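Local coordinates for rhogap protein (PDB 1F7C) that stimulates GTP hydrolysis by the Rho-family GTPases RhoA and Cdc42, through the RhoGAP (BH) domain that makes up this fragment, at residues S39-K42 with K43-A47; Q69-L72 with S73-D77; I203-E206 with I207-N211. One frame throughout, in Å; residues are numbered along the deposited sequence.

In the fold
Each contact is local, along one helix, and joins residues three or four apart, so each closes just one turn; contacts 2 and 3 run to the C-terminal end of their helix. Following the chain from the N terminus, contact 1 comes first, on helix 35-51. Contact 2 follows on helix 65-76, the next helix in the chain. Contact 3 lies far along, on helix 198-210. The three run in series; none nests in or crosses another. Contacts 1 and 2 touch: I40 packs against L75 and M76, and K43 against L75, which ties the two helices together. Contact 3 sits across the chain's centre, its centre about 21 Å from that of contact 1 and about 30 Å from that of contact 2.

Contact 1 of 3, residues S39-K42 with K43-A47; sequences SIIK and KCIHA
The N-H of I45 bonds to I41 O at 2.8 Å. The same oxygen also has I45 CG1 close by, at 3.0 Å. I45 therefore meets this carbonyl with both its amide and the base of its longer branch. Beyond the oxygen the two isoleucines stand side by side and point the same way, with I41 CG2 3.9 Å from I45 CG1. In I41 this methyl lies anti to the backbone N, which carries it forward along the helix toward I45. Both side chains rest on L101 of helix 94-106. I41 also reaches Y104 and M151, and I45 also reaches H158.

These are the i to i+4 contacts of a regular alpha helix in the all-helical RhoGAP domain. The other rungs are of the same kind: C44 N bonds to I40 O, and H46 N to K42 O at 3.0 Å.

On another side of the helix S39 and K43 meet, both partly exposed. K43 N donates to S39 O at 2.9 Å, in a fairly straight bond (N-H...O 163°). The aliphatic part of K43 then runs alongside S39, with CG 3.1 Å from S39 O and CE 3.2 Å from S39 OG. The serine hydroxyl is thus met by the lysine's carbons. A bend at the last torsion of K43 (chi4 -61°) turns the ammonium away from the line of the chain, and NZ makes a weak hydrogen bond to T86 O.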
loop_
_atom_site.group_PDB
_atom_site.type_symbol
_atom_site.label_atom_id
_atom_site.label_comp_id
_atom_site.label_asym_id
_atom_site.label_seq_id
_atom_site.Cartn_x
_atom_site.Cartn_y
_atom_site.Cartn_z
ATOM N N SER A 39 -3.270 8.687 -10.795
ATOM C CA SER A 39 -2.182 9.206 -11.606
ATOM C C SER A 39 -0.914 9.251 -10.749
ATOM O O SER A 39 0.154 8.796 -11.155
ATOM C CB SER A 39 -2.539 10.611 -12.093
ATOM O OG SER A 39 -1.428 11.255 -12.695
ATOM N N ILE A 40 -1.054 9.802 -9.552
ATOM C CA ILE A 40 0.054 9.908 -8.617
ATOM C C ILE A 40 0.619 8.531 -8.276
ATOM O O ILE A 40 1.829 8.325 -8.310
ATOM C CB ILE A 40 -0.404 10.618 -7.321
ATOM C CG1 ILE A 40 -0.760 12.075 -7.641
ATOM C CG2 ILE A 40 0.681 10.537 -6.255
ATOM C CD1 ILE A 40 -1.089 12.911 -6.421
ATOM N N ILE A 41 -0.259 7.591 -7.953
ATOM C CA ILE A 41 0.169 6.246 -7.617
ATOM C C ILE A 41 0.899 5.562 -8.770
ATOM O O ILE A 41 1.954 4.962 -8.569
ATOM C CB ILE A 41 -1.024 5.378 -7.204
ATOM C CG1 ILE A 41 -1.585 5.885 -5.881
ATOM C CG2 ILE A 41 -0.596 3.920 -7.076
ATOM C CD1 ILE A 41 -0.620 5.753 -4.734
ATOM N N LYS A 42 0.335 5.649 -9.971
ATOM C CA LYS A 42 0.948 5.035 -11.141
ATOM C C LYS A 42 2.312 5.640 -11.486
ATOM O O LYS A 42 3.244 4.920 -11.816
ATOM C CB LYS A 42 0.013 5.137 -12.348
ATOM C CG LYS A 42 -1.192 4.230 -12.244
ATOM C CD LYS A 42 -2.073 4.283 -13.486
ATOM C CE LYS A 42 -2.729 5.639 -13.661
ATOM N NZ LYS A 42 -3.722 5.619 -14.779
ATOM N N LYS A 43 2.423 6.961 -11.411
ATOM C CA LYS A 43 3.682 7.619 -11.712
ATOM C C LYS A 43 4.746 7.204 -10.703
ATOM O O LYS A 43 5.914 7.033 -11.058
ATOM C CB LYS A 43 3.515 9.135 -11.679
ATOM C CG LYS A 43 2.621 9.713 -12.761
ATOM C CD LYS A 43 2.505 11.232 -12.582
ATOM C CE LYS A 43 1.544 11.863 -13.587
ATOM N NZ LYS A 43 1.970 11.670 -15.004
ATOM N N CYS A 44 4.344 7.036 -9.446
ATOM C CA CYS A 44 5.278 6.645 -8.401
ATOM C C CYS A 44 5.659 5.176 -8.498
ATOM O O CYS A 44 6.818 4.811 -8.290
ATOM C CB CYS A 44 4.690 6.932 -7.023
ATOM S SG CYS A 44 4.636 8.675 -6.582
ATOM N N ILE A 45 4.687 4.332 -8.816
ATOM C CA ILE A 45 4.953 2.906 -8.935
ATOM C C ILE A 45 5.928 2.668 -10.074
ATOM O O ILE A 45 6.907 1.940 -9.932
ATOM C CB ILE A 45 3.664 2.102 -9.223
ATOM C CG1 ILE A 45 2.767 2.096 -7.992
ATOM C CG2 ILE A 45 4.004 0.688 -9.635
ATOM C CD1 ILE A 45 3.517 1.912 -6.722
ATOM N N HIS A 46 5.651 3.307 -11.203
ATOM C CA HIS A 46 6.480 3.164 -12.383
ATOM C C HIS A 46 7.926 3.575 -12.173
ATOM O O HIS A 46 8.837 2.876 -12.618
ATOM C CB HIS A 46 5.891 3.957 -13.546
ATOM C CG HIS A 46 6.678 3.826 -14.809
ATOM N ND1 HIS A 46 7.688 4.700 -15.150
ATOM C CD2 HIS A 46 6.658 2.874 -15.773
ATOM C CE1 HIS A 46 8.257 4.291 -16.270
ATOM N NE2 HIS A 46 7.653 3.187 -16.668
ATOM N N ALA A 47 8.139 4.700 -11.499
ATOM C CA ALA A 47 9.493 5.183 -11.255
ATOM C C ALA A 47 10.283 4.246 -10.343
ATOM O O ALA A 47 11.462 3.957 -10.592
ATOM C CB ALA A 47 9.455 6.589 -10.651
#

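Contact 2 of 3, residues Q69-L72 with S73-D77; sequences QKLL and SILMD
Q69 O accepts the N-H of S73 at 3.0 Å, a nearly straight bond (169°) of the regular alpha-helical kind. The segment forms the last turns of helix 65-76 in the RhoGAP domain, and the bonding becomes less regular toward D77.

K70 O is held mainly by the hydroxyl of S73, which donates from OG at 2.7 Å. OG sits between the backbone N and the carbonyl carbon of S73 (chi1 64°), and this turns it back along the helix to K70. It comes from above the carbonyl plane. I74 N adds a weak bond, and I74 CG1 also lies against this oxygen.

L71 O receives L75 N at 2.9 Å, in the carbonyl plane, and takes a second, weak bond from I74 N. The two leucine side chains cross obliquely, with L71 CG 3.8 Å from L75 CD1. L71 is buried against T96, I97 and A100 of helix 94-106 and against W92.

L72 O takes weak bonds from both L75 N and M76 N. M76 also lays its side chain over this carbonyl, with CG 3.0 Å from L72 O and SD 3.7 Å from it.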
loop_
_atom_site.group_PDB
_atom_site.type_symbol
_atom_site.label_atom_id
_atom_site.label_comp_id
_atom_site.label_asym_id
_atom_site.label_seq_id
_atom_site.Cartn_x
_atom_site.Cartn_y
_atom_site.Cartn_z
ATOM N N GLN A 69 6.948 17.290 -0.392
ATOM C CA GLN A 69 5.834 18.218 -0.585
ATOM C C GLN A 69 5.903 18.912 -1.939
ATOM O O GLN A 69 4.876 19.156 -2.576
ATOM C CB GLN A 69 5.826 19.281 0.519
ATOM C CG GLN A 69 5.604 18.746 1.923
ATOM C CD GLN A 69 4.331 17.936 2.036
ATOM O OE1 GLN A 69 3.320 18.259 1.410
ATOM N NE2 GLN A 69 4.368 16.883 2.845
ATOM N N LYS A 70 7.118 19.228 -2.373
ATOM C CA LYS A 70 7.311 19.906 -3.647
ATOM C C LYS A 70 6.953 19.017 -4.832
ATOM O O LYS A 70 6.412 19.495 -5.828
ATOM C CB LYS A 70 8.756 20.395 -3.777
ATOM C CG LYS A 70 8.991 21.239 -5.018
ATOM C CD LYS A 70 10.402 21.795 -5.073
ATOM C CE LYS A 70 10.620 22.598 -6.350
ATOM N NZ LYS A 70 12.008 23.133 -6.436
ATOM N N LEU A 71 7.262 17.727 -4.731
ATOM C CA LEU A 71 6.939 16.797 -5.807
ATOM C C LEU A 71 5.428 16.611 -5.823
ATOM O O LEU A 71 4.803 16.582 -6.886
ATOM C CB LEU A 71 7.637 15.448 -5.588
ATOM C CG LEU A 71 7.230 14.283 -6.506
ATOM C CD1 LEU A 71 7.394 14.677 -7.963
ATOM C CD2 LEU A 71 8.072 13.062 -6.187
ATOM N N LEU A 72 4.847 16.497 -4.633
ATOM C CA LEU A 72 3.405 16.330 -4.500
ATOM C C LEU A 72 2.656 17.465 -5.187
ATOM O O LEU A 72 1.786 17.227 -6.027
ATOM C CB LEU A 72 3.010 16.264 -3.023
ATOM C CG LEU A 72 3.240 14.906 -2.361
ATOM C CD1 LEU A 72 2.899 14.966 -0.884
ATOM C CD2 LEU A 72 2.371 13.873 -3.059
ATOM N N SER A 73 3.008 18.700 -4.839
ATOM C CA SER A 73 2.362 19.873 -5.422
ATOM C C SER A 73 2.412 19.845 -6.946
ATOM O O SER A 73 1.511 20.352 -7.612
ATOM C CB SER A 73 3.024 21.152 -4.906
ATOM O OG SER A 73 4.377 21.227 -5.318
ATOM N N ILE A 74 3.461 19.251 -7.502
ATOM C CA ILE A 74 3.586 19.167 -8.950
ATOM C C ILE A 74 2.736 18.028 -9.500
ATOM O O ILE A 74 2.276 18.076 -10.644
ATOM C CB ILE A 74 5.048 18.937 -9.377
ATOM C CG1 ILE A 74 5.916 20.098 -8.896
ATOM C CG2 ILE A 74 5.137 18.801 -10.894
ATOM C CD1 ILE A 74 7.374 19.976 -9.289
ATOM N N LEU A 75 2.528 17.004 -8.676
ATOM C CA LEU A 75 1.744 15.842 -9.080
ATOM C C LEU A 75 0.242 16.068 -8.970
ATOM O O LEU A 75 -0.541 15.297 -9.512
ATOM C CB LEU A 75 2.131 14.621 -8.235
ATOM C CG LEU A 75 3.552 14.058 -8.365
ATOM C CD1 LEU A 75 3.757 12.935 -7.362
ATOM C CD2 LEU A 75 3.777 13.552 -9.779
ATOM N N MET A 76 -0.163 17.131 -8.283
ATOM C CA MET A 76 -1.584 17.406 -8.108
ATOM C C MET A 76 -2.311 17.920 -9.357
ATOM O O MET A 76 -3.427 17.480 -9.640
ATOM C CB MET A 76 -1.784 18.376 -6.942
ATOM C CG MET A 76 -1.125 17.912 -5.643
ATOM S SD MET A 76 -1.681 16.290 -5.059
ATOM C CE MET A 76 -1.971 16.592 -3.307
ATOM N N ASP A 77 -1.695 18.833 -10.107
ATOM C CA ASP A 77 -2.329 19.364 -11.320
ATOM C C ASP A 77 -1.438 20.393 -12.017
ATOM O O ASP A 77 -0.518 20.935 -11.402
ATOM C CB ASP A 77 -3.671 20.022 -10.967
ATOM C CG ASP A 77 -4.506 20.356 -12.196
ATOM O OD1 ASP A 77 -4.989 19.414 -12.862
ATOM O OD2 ASP A 77 -4.672 21.557 -12.505
#

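Contact 3 of 3, residues I203-E206 with I207-N211; sequences IVIE and ILIEN
I205 and I209 meet through methyl groups on the buried face of the helix, with I205 CG2 3.9 Å from I209 CD1. I205 offers CG2, its short branch, which points on toward the next turn. I209 reaches back to it through its longer branch, which is extended (chi2 172°) and passes over I205 O on the way. Next to this pair, V204 CG1 and L208 CD1 approach more loosely, at 4.4 Å. I203 and I207 repeat the branch pattern of the first pair: I203 CG2 lies 3.9 Å from I207 CD1. Four of these side chains reach three other helices. I207 and L208 touch I137 of helix 130-141, L208 and I209 touch M156 of helix 146-164, and I205 touches L184 of helix 173-184.

The backbone beneath is regular, with I207 N, L208 N and I209 N each bonded to the carbonyl four residues earlier. E206 O takes E210 N at 3.0 Å, almost straight (170°), together with a weak bond from I209 N. The extended side chains of E206 and E210 both touch V173 of helix 173-184; E210 is the more exposed. The like charges of E206 OE1 and E210 OE2, 5.0 Å apart, may raise the pKa of one or both carboxylates slightly.

At the far edge, I207 O is gripped twice by N211. The side-chain ND2 bonds to it at 2.9 Å, in the carbonyl plane and on a lone pair, and the backbone N adds a weak bond at 3.1 Å. N211 is where the backbone leaves the helical conformation, just ahead of helix 212-217. Contact 3 is the C-terminal end of helix 198-210, packed among other helices of the all-helical RhoGAP fold.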
loop_
_atom_site.group_PDB
_atom_site.type_symbol
_atom_site.label_atom_id
_atom_site.label_comp_id
_atom_site.label_asym_id
_atom_site.label_seq_id
_atom_site.Cartn_x
_atom_site.Cartn_y
_atom_site.Cartn_z
ATOM N N ILE A 203 -0.474 -7.992 9.498
ATOM C CA ILE A 203 -0.701 -9.324 8.933
ATOM C C ILE A 203 -1.615 -9.232 7.707
ATOM O O ILE A 203 -1.471 -9.986 6.736
ATOM C CB ILE A 203 -1.370 -10.269 9.968
ATOM C CG1 ILE A 203 -0.487 -10.392 11.215
ATOM C CG2 ILE A 203 -1.612 -11.635 9.357
ATOM C CD1 ILE A 203 0.918 -10.886 10.929
ATOM N N VAL A 204 -2.560 -8.301 7.765
ATOM C CA VAL A 204 -3.494 -8.100 6.674
ATOM C C VAL A 204 -2.719 -7.692 5.411
ATOM O O VAL A 204 -2.942 -8.248 4.334
ATOM C CB VAL A 204 -4.557 -7.017 7.049
ATOM C CG1 VAL A 204 -5.306 -6.548 5.810
ATOM C CG2 VAL A 204 -5.551 -7.597 8.057
ATOM N N ILE A 205 -1.804 -6.734 5.546
ATOM C CA ILE A 205 -1.029 -6.296 4.397
ATOM C C ILE A 205 -0.198 -7.468 3.848
ATOM O O ILE A 205 -0.112 -7.658 2.633
ATOM C CB ILE A 205 -0.104 -5.125 4.766
ATOM C CG1 ILE A 205 -0.932 -3.991 5.393
ATOM C CG2 ILE A 205 0.652 -4.650 3.532
ATOM C CD1 ILE A 205 -2.140 -3.538 4.584
ATOM N N GLU A 206 0.392 -8.254 4.749
ATOM C CA GLU A 206 1.194 -9.400 4.359
ATOM C C GLU A 206 0.385 -10.376 3.530
ATOM O O GLU A 206 0.849 -10.853 2.495
ATOM C CB GLU A 206 1.734 -10.121 5.585
ATOM C CG GLU A 206 2.847 -9.395 6.310
ATOM C CD GLU A 206 3.371 -10.215 7.464
ATOM O OE1 GLU A 206 3.185 -11.452 7.428
ATOM O OE2 GLU A 206 3.972 -9.638 8.393
ATOM N N ILE A 207 -0.822 -10.683 3.986
ATOM C CA ILE A 207 -1.685 -11.602 3.266
ATOM C C ILE A 207 -2.027 -11.061 1.878
ATOM O O ILE A 207 -2.047 -11.802 0.906
ATOM C CB ILE A 207 -2.988 -11.861 4.046
ATOM C CG1 ILE A 207 -2.674 -12.643 5.326
ATOM C CG2 ILE A 207 -3.967 -12.644 3.184
ATOM C CD1 ILE A 207 -3.821 -12.692 6.334
ATOM N N LEU A 208 -2.280 -9.763 1.787
ATOM C CA LEU A 208 -2.617 -9.148 0.510
ATOM C C LEU A 208 -1.460 -9.147 -0.475
ATOM O O LEU A 208 -1.678 -9.227 -1.684
ATOM C CB LEU A 208 -3.112 -7.718 0.720
ATOM C CG LEU A 208 -4.508 -7.585 1.343
ATOM C CD1 LEU A 208 -4.865 -6.115 1.475
ATOM C CD2 LEU A 208 -5.531 -8.300 0.481
ATOM N N ILE A 209 -0.235 -9.042 0.034
ATOM C CA ILE A 209 0.952 -9.049 -0.820
ATOM C C ILE A 209 1.209 -10.473 -1.339
ATOM O O ILE A 209 1.415 -10.682 -2.532
ATOM C CB ILE A 209 2.213 -8.556 -0.051
ATOM C CG1 ILE A 209 2.063 -7.073 0.298
ATOM C CG2 ILE A 209 3.479 -8.785 -0.890
ATOM C CD1 ILE A 209 3.159 -6.544 1.210
ATOM N N GLU A 210 1.154 -11.449 -0.441
ATOM C CA GLU A 210 1.403 -12.828 -0.818
ATOM C C GLU A 210 0.335 -13.542 -1.638
ATOM O O GLU A 210 0.629 -14.548 -2.271
ATOM C CB GLU A 210 1.739 -13.647 0.427
ATOM C CG GLU A 210 3.174 -13.441 0.885
ATOM C CD GLU A 210 3.526 -14.250 2.115
ATOM O OE1 GLU A 210 3.269 -15.472 2.108
ATOM O OE2 GLU A 210 4.064 -13.668 3.082
ATOM N N ASN A 211 -0.892 -13.030 -1.650
ATOM C CA ASN A 211 -1.955 -13.679 -2.409
ATOM C C ASN A 211 -2.656 -12.690 -3.315
ATOM O O ASN A 211 -3.842 -12.857 -3.604
ATOM C CB ASN A 211 -2.988 -14.282 -1.462
ATOM C CG ASN A 211 -2.373 -15.231 -0.451
ATOM O OD1 ASN A 211 -2.078 -16.388 -0.759
ATOM N ND2 ASN A 211 -2.163 -14.739 0.764
#